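Uncharacterized protein SPO1766 (Silicibacter pomeroyi, PDB 3DNX) is of unknown function but belongs to the MmcB-like family of the PDDEXK nuclease clan, which suggests a role in DNA repair. Local coordinates at residues Arg18-His23 against Gly100-Asp105. Sequence-based numbering, arbitrary orientation.
Sequences RGVARH and GLLIAD
Val20 and Ala104 meet methyl to methyl, CG2 of the valine 4.0 Å from CB of the alanine, in a small worked example of how a helix settles on one face of a sheet. The valine is set by its first torsion (chi1 173°), which holds CG1 anti to the backbone N and CG2 anti to the carbonyl carbon. That second branch does the touching: besides the alanine methyl it faces Leu102, whose CD2 lies 4.3 Å from Val20 CG2. The CB atoms of Leu102 and Ala104, two residues apart, are directed at the helix and that of Ile103 between them away from it, the alternation expected of an extended strand.

The helix backbone comes closer still at Gly19. Here Gly19 CA lies 3.2 Å from Asp105 O, the backbone carbonyl oxygen, a CA-H...O contact with an angle of 140° at the hydrogen. The CA atoms of Gly19 and Asp105 are 5.4 Å apart, a spacing possible because the glycine presents no side chain. The carboxylate of Asp105 is engaged elsewhere, OD1 accepting a hydrogen bond from the backbone N-H of Tyr107 in the following turn.

That turn is also tied to the helix by Arg18 and Arg22, which donate to the carbonyls of Ala106 and Tyr107. Arg22 NE forms a salt bridge with Asp145 of the second subunit, so the arginine-bearing side of the helix reaches the dimer partner. Deeper in, helix 12-26 packs on one face of the mixed sheet: Val20 also rests on Ala85 of strand 81-86, parallel neighbour of strand 100-104, while Ala104 and Leu102 touch Ala109 and Ile111 of the antiparallel strand 109-113 on its other flank.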
ATOM      1  N   ARG A  18       4.203  14.538   7.824  1.00 29.40           N
ATOM      2  CA  ARG A  18       3.127  14.049   8.729  1.00 29.83           C
ATOM      3  C   ARG A  18       1.871  14.818   8.577  1.00 29.24           C
ATOM      4  O   ARG A  18       0.804  14.232   8.407  1.00 29.13           O
ATOM      5  CB  ARG A  18       3.597  14.069  10.187  1.00 30.37           C
ATOM      6  CG  ARG A  18       2.690  13.330  11.198  1.00 33.54           C
ATOM      7  CD  ARG A  18       3.414  13.546  12.524  1.00 39.34           C
ATOM      8  NE  ARG A  18       2.924  12.808  13.647  1.00 41.73           N
ATOM      9  CZ  ARG A  18       2.241  13.330  14.660  1.00 45.31           C
ATOM     10  NH1 ARG A  18       1.895  12.528  15.663  1.00 45.52           N
ATOM     11  NH2 ARG A  18       1.885  14.618  14.683  1.00 44.25           N
ATOM     12  N   GLY A  19       1.993  16.144   8.555  1.00 30.12           N
ATOM     13  CA  GLY A  19       0.831  17.018   8.376  1.00 29.24           C
ATOM     14  C   GLY A  19       0.223  16.898   7.029  1.00 29.52           C
ATOM     15  O   GLY A  19      -1.009  16.807   6.891  1.00 28.36           O
ATOM     16  N   VAL A  20       1.074  16.768   6.001  1.00 28.25           N
ATOM     17  CA  VAL A  20       0.567  16.551   4.659  1.00 27.59           C
ATOM     18  C   VAL A  20      -0.259  15.254   4.554  1.00 28.51           C
ATOM     19  O   VAL A  20      -1.377  15.253   3.959  1.00 28.26           O
ATOM     20  CB  VAL A  20       1.736  16.563   3.589  1.00 26.92           C
ATOM     21  CG1 VAL A  20       1.195  16.153   2.233  1.00 28.67           C
ATOM     22  CG2 VAL A  20       2.398  17.958   3.515  1.00 28.70           C
ATOM     23  N   ALA A  21       0.302  14.161   5.096  1.00 28.55           N
ATOM     24  CA  ALA A  21      -0.350  12.850   5.087  1.00 27.98           C
ATOM     25  C   ALA A  21      -1.724  12.874   5.815  1.00 28.27           C
ATOM     26  O   ALA A  21      -2.691  12.260   5.329  1.00 27.57           O
ATOM     27  CB  ALA A  21       0.551  11.803   5.671  1.00 27.73           C
ATOM     28  N   ARG A  22      -1.778  13.549   6.954  1.00 30.15           N
ATOM     29  CA  ARG A  22      -3.067  13.714   7.709  1.00 30.28           C
ATOM     30  C   ARG A  22      -4.064  14.371   6.825  1.00 30.51           C
ATOM     31  O   ARG A  22      -5.208  13.920   6.729  1.00 31.11           O
ATOM     32  CB  ARG A  22      -2.878  14.525   8.975  1.00 30.44           C
ATOM     33  CG  ARG A  22      -2.147  13.821  10.038  1.00 32.15           C
ATOM     34  CD  ARG A  22      -1.840  14.720  11.227  1.00 30.90           C
ATOM     35  NE  ARG A  22      -1.421  13.926  12.372  1.00 30.71           N
ATOM     36  CZ  ARG A  22      -1.671  14.237  13.643  1.00 34.06           C
ATOM     37  NH1 ARG A  22      -2.272  15.375  13.989  1.00 34.11           N
ATOM     38  NH2 ARG A  22      -1.267  13.429  14.593  1.00 36.45           N
ATOM     39  N   HIS A  23      -3.650  15.466   6.146  1.00 31.84           N
ATOM     40  CA  HIS A  23      -4.584  16.260   5.359  1.00 30.13           C
ATOM     41  C   HIS A  23      -5.054  15.539   4.107  1.00 29.99           C
ATOM     42  O   HIS A  23      -6.255  15.564   3.774  1.00 29.25           O
ATOM     43  CB  HIS A  23      -3.956  17.638   4.993  1.00 32.18           C
ATOM     44  CG  HIS A  23      -4.924  18.576   4.338  1.00 32.57           C
ATOM     45  ND1 HIS A  23      -6.076  19.000   4.962  1.00 33.23           N
ATOM     46  CD2 HIS A  23      -4.961  19.094   3.082  1.00 33.95           C
ATOM     47  CE1 HIS A  23      -6.742  19.790   4.150  1.00 33.99           C
ATOM     48  NE2 HIS A  23      -6.094  19.858   3.003  1.00 34.24           N
ATOM     49  N   GLY A 100       1.765  23.884  -7.229  1.00 34.07           N
ATOM     50  CA  GLY A 100       0.842  23.864  -6.115  1.00 32.64           C
ATOM     51  C   GLY A 100       1.557  24.143  -4.799  1.00 31.97           C
ATOM     52  O   GLY A 100       2.782  24.087  -4.731  1.00 29.99           O
ATOM     53  N   LEU A 101       0.779  24.494  -3.762  1.00 31.37           N
ATOM     54  CA  LEU A 101       1.369  24.860  -2.495  1.00 31.04           C
ATOM     55  C   LEU A 101       0.497  24.478  -1.332  1.00 30.64           C
ATOM     56  O   LEU A 101      -0.696  24.847  -1.270  1.00 30.06           O
ATOM     57  CB  LEU A 101       1.660  26.391  -2.454  1.00 30.97           C
ATOM     58  CG  LEU A 101       2.316  26.971  -1.172  1.00 32.31           C
ATOM     59  CD1 LEU A 101       3.712  26.387  -0.902  1.00 31.26           C
ATOM     60  CD2 LEU A 101       2.434  28.547  -1.244  1.00 30.70           C
ATOM     61  N   LEU A 102       1.115  23.804  -0.361  1.00 30.07           N
ATOM     62  CA  LEU A 102       0.494  23.558   0.920  1.00 30.81           C
ATOM     63  C   LEU A 102       1.291  24.253   1.985  1.00 30.99           C
ATOM     64  O   LEU A 102       2.520  24.304   1.915  1.00 30.71           O
ATOM     65  CB  LEU A 102       0.443  22.050   1.293  1.00 32.25           C
ATOM     66  CG  LEU A 102      -0.481  21.122   0.506  1.00 32.98           C
ATOM     67  CD1 LEU A 102       0.189  20.728  -0.775  1.00 36.62           C
ATOM     68  CD2 LEU A 102      -0.790  19.903   1.300  1.00 33.97           C
ATOM     69  N   ILE A 103       0.587  24.778   2.970  1.00 30.41           N
ATOM     70  CA  ILE A 103       1.221  25.184   4.215  1.00 31.12           C
ATOM     71  C   ILE A 103       0.941  24.106   5.262  1.00 30.61           C
ATOM     72  O   ILE A 103      -0.213  23.730   5.468  1.00 30.06           O
ATOM     73  CB  ILE A 103       0.697  26.554   4.715  1.00 31.37           C
ATOM     74  CG1 ILE A 103       0.751  27.641   3.623  1.00 32.21           C
ATOM     75  CG2 ILE A 103       1.428  26.954   5.979  1.00 30.76           C
ATOM     76  CD1 ILE A 103       2.123  28.017   3.211  1.00 32.10           C
ATOM     77  N   ALA A 104       1.999  23.596   5.896  1.00 31.06           N
ATOM     78  CA  ALA A 104       1.922  22.405   6.722  1.00 31.30           C
ATOM     79  C   ALA A 104       2.728  22.582   8.011  1.00 32.07           C
ATOM     80  O   ALA A 104       3.568  23.503   8.130  1.00 29.94           O
ATOM     81  CB  ALA A 104       2.445  21.175   5.933  1.00 30.94           C
ATOM     82  N   ASP A 105       2.413  21.721   8.977  1.00 31.99           N
ATOM     83  CA  ASP A 105       3.260  21.474  10.158  1.00 32.72           C
ATOM     84  C   ASP A 105       3.097  20.009  10.540  1.00 31.93           C
ATOM     85  O   ASP A 105       2.563  19.264   9.751  1.00 31.12           O
ATOM     86  CB  ASP A 105       2.963  22.438  11.328  1.00 33.33           C
ATOM     87  CG  ASP A 105       1.534  22.324  11.894  1.00 34.59           C
ATOM     88  OD1 ASP A 105       0.783  21.356  11.655  1.00 33.45           O
ATOM     89  OD2 ASP A 105       1.147  23.243  12.635  1.00 37.52           O
TER